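Local coordinates for alcohol dehydrogenase, zinc-containing (Thermotoga maritima, PDB 1VJ0), which binds two zinc ions per chain and probably works as an oxidoreductase of the medium-chain, zinc-containing alcohol dehydrogenase type, at residues G292-A297 with A319-I324; D269-A274 with E286-G291; L97-D102 with V161-E166. All blocks are in the same frame, centred on the assembly; numbering follows the deposited sequence.

Interaction 1 (G292-A297 with A319-I324)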
loop_
_atom_site.group_PDB
_atom_site.type_symbol
_atom_site.label_atom_id
_atom_site.label_comp_id
_atom_site.label_asym_id
_atom_site.label_seq_id
_atom_site.Cartn_x
_atom_site.Cartn_y
_atom_site.Cartn_z
ATOM N N GLY A 292 0.650 -12.251 -10.539
ATOM C CA GLY A 292 2.071 -11.967 -10.467
ATOM C C GLY A 292 2.505 -10.538 -10.798
ATOM O O GLY A 292 1.728 -9.741 -11.401
ATOM N N PHE A 293 3.744 -10.216 -10.414
ATOM C CA PHE A 293 4.327 -8.878 -10.585
ATOM C C PHE A 293 5.620 -8.900 -11.383
ATOM O O PHE A 293 6.544 -9.633 -11.105
ATOM C CB PHE A 293 4.519 -8.277 -9.182
ATOM C CG PHE A 293 4.744 -6.808 -9.159
ATOM C CD1 PHE A 293 5.962 -6.292 -9.517
ATOM C CD2 PHE A 293 3.777 -5.963 -8.681
ATOM C CE1 PHE A 293 6.196 -4.936 -9.460
ATOM C CE2 PHE A 293 4.014 -4.609 -8.586
ATOM C CZ PHE A 293 5.241 -4.104 -9.001
ATOM N N TYR A 294 5.678 -8.124 -12.451
ATOM C CA TYR A 294 6.814 -8.147 -13.340
ATOM C C TYR A 294 7.421 -6.737 -13.396
ATOM O O TYR A 294 6.830 -5.861 -13.982
ATOM C CB TYR A 294 6.308 -8.549 -14.704
ATOM C CG TYR A 294 7.294 -9.031 -15.739
ATOM C CD1 TYR A 294 8.681 -8.944 -15.584
ATOM C CD2 TYR A 294 6.813 -9.678 -16.841
ATOM C CE1 TYR A 294 9.546 -9.416 -16.575
ATOM C CE2 TYR A 294 7.672 -10.167 -17.822
ATOM C CZ TYR A 294 9.040 -10.034 -17.673
ATOM O OH TYR A 294 9.845 -10.567 -18.656
ATOM N N SER A 295 8.593 -6.533 -12.788
ATOM C CA SER A 295 9.320 -5.286 -12.834
ATOM C C SER A 295 10.241 -5.357 -14.018
ATOM O O SER A 295 11.069 -6.259 -14.105
ATOM C CB SER A 295 10.189 -5.033 -11.588
ATOM O OG SER A 295 9.374 -4.564 -10.509
ATOM N N VAL A 296 10.111 -4.378 -14.902
ATOM C CA VAL A 296 10.897 -4.306 -16.109
ATOM C C VAL A 296 11.896 -3.164 -15.973
ATOM O O VAL A 296 11.537 -1.990 -16.029
ATOM C CB VAL A 296 9.998 -4.149 -17.343
ATOM C CG1 VAL A 296 10.824 -4.156 -18.564
ATOM C CG2 VAL A 296 8.969 -5.259 -17.378
ATOM N N ALA A 297 13.166 -3.520 -15.831
ATOM C CA ALA A 297 14.217 -2.535 -15.485
ATOM C C ALA A 297 15.441 -2.569 -16.394
ATOM O O ALA A 297 16.257 -1.691 -16.293
ATOM C CB ALA A 297 14.638 -2.690 -14.057
ATOM N N ALA A 319 -2.185 -9.539 -14.160
ATOM C CA ALA A 319 -0.762 -9.307 -13.950
ATOM C C ALA A 319 -0.440 -7.837 -13.805
ATOM O O ALA A 319 -1.096 -6.993 -14.367
ATOM C CB ALA A 319 0.062 -9.880 -15.142
ATOM N N THR A 320 0.560 -7.520 -12.993
ATOM C CA THR A 320 1.121 -6.174 -12.954
ATOM C C THR A 320 2.444 -6.175 -13.691
ATOM O O THR A 320 3.356 -6.967 -13.356
ATOM C CB THR A 320 1.346 -5.704 -11.484
ATOM O OG1 THR A 320 0.107 -5.731 -10.769
ATOM C CG2 THR A 320 1.771 -4.251 -11.407
ATOM N N PHE A 321 2.564 -5.317 -14.698
ATOM C CA PHE A 321 3.853 -5.020 -15.352
ATOM C C PHE A 321 4.226 -3.617 -14.951
ATOM O O PHE A 321 3.398 -2.665 -15.079
ATOM C CB PHE A 321 3.762 -5.054 -16.890
ATOM C CG PHE A 321 3.627 -6.479 -17.488
ATOM C CD1 PHE A 321 2.516 -7.255 -17.227
ATOM C CD2 PHE A 321 4.570 -6.972 -18.382
ATOM C CE1 PHE A 321 2.372 -8.535 -17.809
ATOM C CE2 PHE A 321 4.441 -8.251 -18.911
ATOM C CZ PHE A 321 3.343 -9.015 -18.643
ATOM N N LYS A 322 5.404 -3.462 -14.389
ATOM C CA LYS A 322 5.789 -2.169 -13.836
ATOM C C LYS A 322 7.140 -1.783 -14.398
ATOM O O LYS A 322 8.106 -2.460 -14.111
ATOM C CB LYS A 322 5.895 -2.297 -12.311
ATOM C CG LYS A 322 6.415 -1.093 -11.558
ATOM C CD LYS A 322 5.364 -0.006 -11.505
ATOM C CE LYS A 322 5.963 1.371 -11.431
ATOM N NZ LYS A 322 4.961 2.458 -11.765
ATOM N N GLY A 323 7.225 -0.707 -15.195
ATOM C CA GLY A 323 8.521 -0.274 -15.678
ATOM C C GLY A 323 9.264 0.471 -14.578
ATOM O O GLY A 323 8.641 1.184 -13.772
ATOM N N ILE A 324 10.593 0.346 -14.572
ATOM C CA ILE A 324 11.454 0.922 -13.542
ATOM C C ILE A 324 12.460 1.908 -14.170
ATOM O O ILE A 324 13.295 1.518 -15.013
ATOM C CB ILE A 324 12.212 -0.200 -12.751
ATOM C CG1 ILE A 324 11.245 -1.239 -12.226
ATOM C CG2 ILE A 324 13.095 0.421 -11.658
ATOM C CD1 ILE A 324 10.240 -0.744 -11.242
HETATM O O HOH W 1 15.765 0.988 -15.795
#

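Interaction 2 (D269-A274 with E286-G291)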
loop_
_atom_site.group_PDB
_atom_site.type_symbol
_atom_site.label_atom_id
_atom_site.label_comp_id
_atom_site.label_asym_id
_atom_site.label_seq_id
_atom_site.Cartn_x
_atom_site.Cartn_y
_atom_site.Cartn_z
ATOM N N ASP A 269 6.076 -15.461 -8.577
ATOM C CA ASP A 269 5.351 -14.384 -7.897
ATOM C C ASP A 269 5.860 -13.014 -8.392
ATOM O O ASP A 269 5.089 -12.050 -8.544
ATOM C CB ASP A 269 5.625 -14.538 -6.397
ATOM C CG ASP A 269 5.144 -15.877 -5.864
ATOM O OD1 ASP A 269 3.940 -16.217 -6.096
ATOM O OD2 ASP A 269 5.873 -16.685 -5.237
ATOM N N PHE A 270 7.167 -12.966 -8.706
ATOM C CA PHE A 270 7.864 -11.735 -9.014
ATOM C C PHE A 270 8.975 -12.035 -10.020
ATOM O O PHE A 270 9.762 -12.937 -9.831
ATOM C CB PHE A 270 8.414 -11.063 -7.730
ATOM C CG PHE A 270 9.227 -9.779 -7.985
ATOM C CD1 PHE A 270 10.589 -9.836 -8.323
ATOM C CD2 PHE A 270 8.607 -8.528 -7.974
ATOM C CE1 PHE A 270 11.311 -8.629 -8.590
ATOM C CE2 PHE A 270 9.331 -7.342 -8.193
ATOM C CZ PHE A 270 10.680 -7.412 -8.508
ATOM N N ILE A 271 8.968 -11.299 -11.112
ATOM C CA ILE A 271 10.021 -11.374 -12.110
ATOM C C ILE A 271 10.709 -10.031 -12.293
ATOM O O ILE A 271 10.047 -9.007 -12.369
ATOM C CB ILE A 271 9.446 -11.881 -13.448
ATOM C CG1 ILE A 271 8.711 -13.209 -13.200
ATOM C CG2 ILE A 271 10.547 -12.084 -14.468
ATOM C CD1 ILE A 271 8.197 -13.874 -14.444
ATOM N N LEU A 272 12.036 -10.069 -12.489
ATOM C CA LEU A 272 12.810 -8.888 -12.849
ATOM C C LEU A 272 13.386 -9.080 -14.241
ATOM O O LEU A 272 14.141 -10.043 -14.472
ATOM C CB LEU A 272 13.973 -8.689 -11.871
ATOM C CG LEU A 272 14.911 -7.532 -12.221
ATOM C CD1 LEU A 272 14.182 -6.195 -12.080
ATOM C CD2 LEU A 272 16.117 -7.607 -11.349
ATOM N N GLU A 273 13.013 -8.197 -15.175
ATOM C CA GLU A 273 13.658 -8.149 -16.467
ATOM C C GLU A 273 14.941 -7.340 -16.269
ATOM O O GLU A 273 14.856 -6.143 -15.965
ATOM C CB GLU A 273 12.773 -7.490 -17.555
ATOM C CG GLU A 273 13.386 -7.601 -18.952
ATOM C CD GLU A 273 14.408 -6.487 -19.215
ATOM O OE1 GLU A 273 14.049 -5.296 -18.935
ATOM O OE2 GLU A 273 15.521 -6.776 -19.692
ATOM N N ALA A 274 16.092 -7.981 -16.480
ATOM C CA ALA A 274 17.391 -7.345 -16.337
ATOM C C ALA A 274 18.293 -7.749 -17.506
ATOM O O ALA A 274 19.538 -7.888 -17.376
ATOM C CB ALA A 274 17.988 -7.726 -15.008
ATOM N N GLU A 286 5.039 -15.643 -19.752
ATOM C CA GLU A 286 4.574 -17.017 -19.633
ATOM C C GLU A 286 5.016 -17.716 -18.349
ATOM O O GLU A 286 4.509 -18.777 -18.047
ATOM C CB GLU A 286 5.017 -17.847 -20.844
ATOM C CG GLU A 286 4.529 -17.318 -22.222
ATOM C CD GLU A 286 3.050 -17.531 -22.524
ATOM O OE1 GLU A 286 2.282 -17.988 -21.663
ATOM O OE2 GLU A 286 2.635 -17.246 -23.684
ATOM N N LEU A 287 5.999 -17.168 -17.640
ATOM C CA LEU A 287 6.449 -17.715 -16.371
ATOM C C LEU A 287 5.716 -17.138 -15.159
ATOM O O LEU A 287 5.872 -17.667 -14.029
ATOM C CB LEU A 287 7.947 -17.433 -16.167
ATOM C CG LEU A 287 8.904 -18.056 -17.186
ATOM C CD1 LEU A 287 10.305 -17.614 -16.848
ATOM C CD2 LEU A 287 8.751 -19.581 -17.200
ATOM N N LEU A 288 5.023 -16.023 -15.365
ATOM C CA LEU A 288 4.399 -15.265 -14.286
ATOM C C LEU A 288 3.086 -15.956 -13.823
ATOM O O LEU A 288 2.255 -16.370 -14.668
ATOM C CB LEU A 288 4.117 -13.844 -14.813
ATOM C CG LEU A 288 3.833 -12.708 -13.823
ATOM C CD1 LEU A 288 5.012 -12.450 -12.943
ATOM C CD2 LEU A 288 3.449 -11.442 -14.622
ATOM N N ARG A 289 2.890 -16.096 -12.502
ATOM C CA ARG A 289 1.623 -16.603 -12.042
ATOM C C ARG A 289 0.523 -15.587 -12.253
ATOM O O ARG A 289 0.758 -14.373 -12.466
ATOM C CB ARG A 289 1.645 -16.996 -10.583
ATOM C CG ARG A 289 1.747 -15.882 -9.554
ATOM C CD ARG A 289 1.166 -16.353 -8.182
ATOM N NE ARG A 289 1.412 -15.420 -7.080
ATOM C CZ ARG A 289 0.559 -14.480 -6.673
ATOM N NH1 ARG A 289 -0.600 -14.259 -7.289
ATOM N NH2 ARG A 289 0.844 -13.765 -5.604
ATOM N N ARG A 290 -0.670 -16.117 -12.257
ATOM C CA ARG A 290 -1.872 -15.289 -12.153
ATOM C C ARG A 290 -1.739 -14.453 -10.884
ATOM O O ARG A 290 -1.513 -15.009 -9.832
ATOM C CB ARG A 290 -3.090 -16.170 -12.102
ATOM C CG ARG A 290 -3.401 -16.763 -13.446
ATOM C CD ARG A 290 -4.734 -17.412 -13.480
ATOM N NE ARG A 290 -5.746 -16.516 -14.026
ATOM C CZ ARG A 290 -7.034 -16.568 -13.712
ATOM N NH1 ARG A 290 -7.488 -17.458 -12.812
ATOM N NH2 ARG A 290 -7.890 -15.718 -14.273
ATOM N N GLY A 291 -1.870 -13.149 -11.021
ATOM C CA GLY A 291 -1.700 -12.169 -9.920
ATOM C C GLY A 291 -0.262 -11.724 -9.717
ATOM O O GLY A 291 0.011 -10.916 -8.832
#

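Interaction 3 (L97-D102 with V161-E166)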
loop_
_atom_site.group_PDB
_atom_site.type_symbol
_atom_site.label_atom_id
_atom_site.label_comp_id
_atom_site.label_asym_id
_atom_site.label_seq_id
_atom_site.Cartn_x
_atom_site.Cartn_y
_atom_site.Cartn_z
ATOM N N LEU A 97 27.582 16.522 9.786
ATOM C CA LEU A 97 28.423 17.492 9.131
ATOM C C LEU A 97 29.670 16.874 8.503
ATOM O O LEU A 97 30.450 16.238 9.175
ATOM C CB LEU A 97 28.869 18.586 10.124
ATOM C CG LEU A 97 27.900 19.754 10.295
ATOM C CD1 LEU A 97 28.298 20.646 11.507
ATOM C CD2 LEU A 97 27.815 20.587 9.035
ATOM N N LEU A 98 29.841 17.089 7.207
ATOM C CA LEU A 98 31.003 16.619 6.472
ATOM C C LEU A 98 32.193 17.492 6.847
ATOM O O LEU A 98 32.044 18.736 7.046
ATOM C CB LEU A 98 30.752 16.713 4.950
ATOM C CG LEU A 98 29.593 15.857 4.390
ATOM C CD1 LEU A 98 29.575 15.903 2.849
ATOM C CD2 LEU A 98 29.634 14.430 4.855
ATOM N N LYS A 99 33.357 16.834 6.955
ATOM C CA LYS A 99 34.625 17.478 7.168
ATOM C C LYS A 99 35.692 16.878 6.248
ATOM O O LYS A 99 35.519 15.753 5.754
ATOM C CB LYS A 99 35.021 17.346 8.647
ATOM C CG LYS A 99 35.050 15.957 9.156
ATOM C CD LYS A 99 35.557 15.868 10.625
ATOM C CE LYS A 99 35.694 14.375 11.079
ATOM N NZ LYS A 99 34.536 13.519 10.662
ATOM N N PRO A 100 36.769 17.621 5.984
ATOM C CA PRO A 100 37.863 17.117 5.130
ATOM C C PRO A 100 38.341 15.765 5.651
ATOM O O PRO A 100 38.493 15.588 6.848
ATOM C CB PRO A 100 38.963 18.184 5.267
ATOM C CG PRO A 100 38.214 19.442 5.648
ATOM C CD PRO A 100 37.017 18.992 6.454
ATOM N N GLY A 101 38.515 14.804 4.775
ATOM C CA GLY A 101 38.918 13.472 5.228
ATOM C C GLY A 101 37.777 12.462 5.325
ATOM O O GLY A 101 38.041 11.246 5.349
ATOM N N ASP A 102 36.520 12.918 5.437
ATOM C CA ASP A 102 35.390 11.991 5.433
ATOM C C ASP A 102 35.298 11.184 4.144
ATOM O O ASP A 102 35.510 11.719 3.055
ATOM C CB ASP A 102 34.055 12.712 5.619
ATOM C CG ASP A 102 33.865 13.251 7.034
ATOM O OD1 ASP A 102 34.576 12.833 7.965
ATOM O OD2 ASP A 102 33.021 14.123 7.305
ATOM N N VAL A 161 24.244 12.975 0.001
ATOM C CA VAL A 161 25.480 12.342 0.384
ATOM C C VAL A 161 25.235 11.454 1.594
ATOM O O VAL A 161 24.393 11.743 2.479
ATOM C CB VAL A 161 26.530 13.434 0.723
ATOM C CG1 VAL A 161 27.843 12.805 1.125
ATOM C CG2 VAL A 161 26.720 14.393 -0.481
ATOM N N LEU A 162 26.031 10.391 1.667
ATOM C CA LEU A 162 26.092 9.533 2.835
ATOM C C LEU A 162 27.581 9.280 3.177
ATOM O O LEU A 162 28.320 8.840 2.324
ATOM C CB LEU A 162 25.433 8.218 2.472
ATOM C CG LEU A 162 24.776 7.322 3.498
ATOM C CD1 LEU A 162 23.773 8.103 4.353
ATOM C CD2 LEU A 162 24.067 6.129 2.809
ATOM N N LYS A 163 27.968 9.605 4.413
ATOM C CA LYS A 163 29.240 9.269 5.006
ATOM C C LYS A 163 29.316 7.770 5.205
ATOM O O LYS A 163 28.346 7.152 5.667
ATOM C CB LYS A 163 29.377 9.851 6.410
ATOM C CG LYS A 163 30.063 11.132 6.510
ATOM C CD LYS A 163 30.021 11.672 7.949
ATOM C CE LYS A 163 31.129 11.072 8.786
ATOM N NZ LYS A 163 31.025 11.643 10.192
ATOM N N VAL A 164 30.484 7.215 4.894
ATOM C CA VAL A 164 30.760 5.809 5.108
ATOM C C VAL A 164 32.039 5.706 5.911
ATOM O O VAL A 164 32.654 6.725 6.275
ATOM C CB VAL A 164 30.845 5.017 3.782
ATOM C CG1 VAL A 164 29.523 5.013 3.050
ATOM C CG2 VAL A 164 31.984 5.539 2.887
ATOM N N SER A 165 32.456 4.486 6.245
ATOM C CA SER A 165 33.653 4.298 7.050
ATOM C C SER A 165 34.746 3.546 6.308
ATOM O O SER A 165 34.542 3.061 5.196
ATOM C CB SER A 165 33.310 3.518 8.291
ATOM O OG SER A 165 33.233 2.141 7.981
ATOM N N GLU A 166 35.908 3.427 6.948
ATOM C CA GLU A 166 37.037 2.691 6.349
ATOM C C GLU A 166 36.774 1.183 6.314
ATOM O O GLU A 166 37.540 0.442 5.699
ATOM C CB GLU A 166 38.328 2.986 7.100
ATOM C CG GLU A 166 38.597 4.479 7.160
ATOM C CD GLU A 166 39.895 4.853 7.820
ATOM O OE1 GLU A 166 40.192 4.354 8.943
ATOM O OE2 GLU A 166 40.612 5.684 7.204
HETATM O O HOH W 2 31.859 14.089 9.691
#

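Interaction 1 (G292-A297 with A319-I324)
Y294 and V296 of one strand and T320 and K322 of the next each spend both backbone N and O on the other, which makes 292-296 and 320-323 a regular parallel pair of a Rossmann-type sheet. Five hydrogen bonds form the ladder: T320 N gives to G292 O, Y294 N to T320 O at 2.7 Å, K322 N to Y294 O, V296 N to K322 O at 2.9 Å, and I324 N to V296 O. CA-H...O contacts add to it, the shortest from S295 CA to K322 O at 3.3 Å. Where the strands end, a water donates to A297 O at 2.8 Å and to I324 O at 2.6 Å, serving both carbonyls.

The rings of Y294 and F321 share a sheet face with helix 280-287, where flat rings pack well. With Y294 CG anti to its N (chi1 -163°), the ring reaches F321, CD2 lying 3.5 Å from F321 CE2 with the planes turned 42° apart, while Y294 CB sits over a face of the F321 ring. On the side shared by F293 and T320, F293 CE2 touches T320 CG2 at 3.6 Å and its CZ meets K322 CB at 3.8 Å.

The polar ends find partners elsewhere: Y294 OH bonds Q202 OE1, S295 OG bonds A186 O, and T320 OG1 bonds K322 NZ of the second subunit. K322 suits the subunit interface because its long chain carries NZ to N318 O and T320 OG1 of the second subunit.

Strand 268-273 flanks 292-296 on its other side, bonding the backbone of F293 and S295, and helix 170-188 packs on I324. Strand 320-323, outermost in this chain, pairs antiparallel with a strand of the second subunit, continuing the sheet across the interface.

Interaction 2 (D269-A274 with E286-G291)
A beta-alpha-beta crossover of the Rossmann-type domain leads from strand 268-273 through helix 280-287 to strand 292-296, and this contact joins the first strand to the chain leaving the helix. I271, beta-branched and apolar, suits a strand facing a helix: its CG1 lies 3.8 Å from L288 CD1, and its CD1 lies 4.0 Å from L287 CB. L288 CG swings away from its own N (chi1 -163°) to lie beside the carbonyl carbon, which brings L288 CD1 to I271, and the two side chains cross.

Beside I271, a buried salt bridge takes over at D269. R289 NE donates to D269 OD1 at 2.8 Å, with an N-H...O angle of 158°. The oxygen lies at the guanidinium edge, in its plane, and accepts the hydrogen bond on its anti lone pair; the carboxylate is turned 70° from the guanidinium, and a single bond joins the two. D269 OD2 accepts from T198 N on strand 198-202, which helps fix the carboxylate. R289 NH1 also bridges to E123 of the second subunit, and it donates to R290 O at 2.8 Å, passing so close to G291 that a CB there would clash with NH1.

Interaction 3 (L97-D102 with V161-E166)
L98 and K163 carry the apolar part of the contact. The two chains slide past each other in opposite directions, with L98 CD2 3.7 Å from K163 CG, while the other branch of L98 puts CD1 3.9 Å from V161 CG1. A leucine suits this spot because its two methyls serve two partners, one a valine and the other the aliphatic stem of a lysine.

The charged groups gather beyond that stem. D102 crosses the end of K163 obliquely, its OD2 3.9 Å from K163 CE, but OD2 and K163 NZ are too far apart for a salt bridge; that ammonium pairs with E96. D102 binds K99 twice: OD1 takes K99 NZ on its syn lone pair at 2.8 Å, and OD2 accepts K99 N from above the carboxylate plane, also at 2.8 Å. The bend at the last torsion of K99 (chi4 -43°) helps bring NZ back to the carboxylate.

One water ties the cluster together with four hydrogen bonds. It donates to L97 O and to D102 OD2, and accepts from K163 NZ at 2.6 Å and from K99 NZ; these two ammonium groups, K99 NZ and K163 NZ, are 4.0 Å apart. With an asparagine at D102, the two lysines would probably lose one of the negative charges that offset their closeness, leaving K99 NZ without its salt-bridge mate.

D102 N bonds K99 O, closing a type II beta turn with P100 and G101 at its corners, the classic residues for those two positions. The turn leads into strand 103-106, the antiparallel neighbour of 161-164 in the beta sheet of the GroES-like domain characteristic of this dehydrogenase family.

In the fold
From the N terminus, interaction 3 comes first: it joins 97-102 to 161-166 at the base of a 58-residue excursion that includes C112, C115, C118 and C127, the four-cysteine zinc site, and both of whose ends lie in the GroES-like part. Interaction 2 then closes the short connection around helix 280-287, and interaction 1 the 21 residues that hold helix 310-315. The three follow in series, with none nested or crossing. Interactions 1 and 2 share the parallel sheet, where S295 N lies 2.9 Å from I271 O, a probable hydrogen bond, and both reach the second subunit. Interaction 3 lies across the chain's centre, about 36 Å from interaction 1, centre to centre.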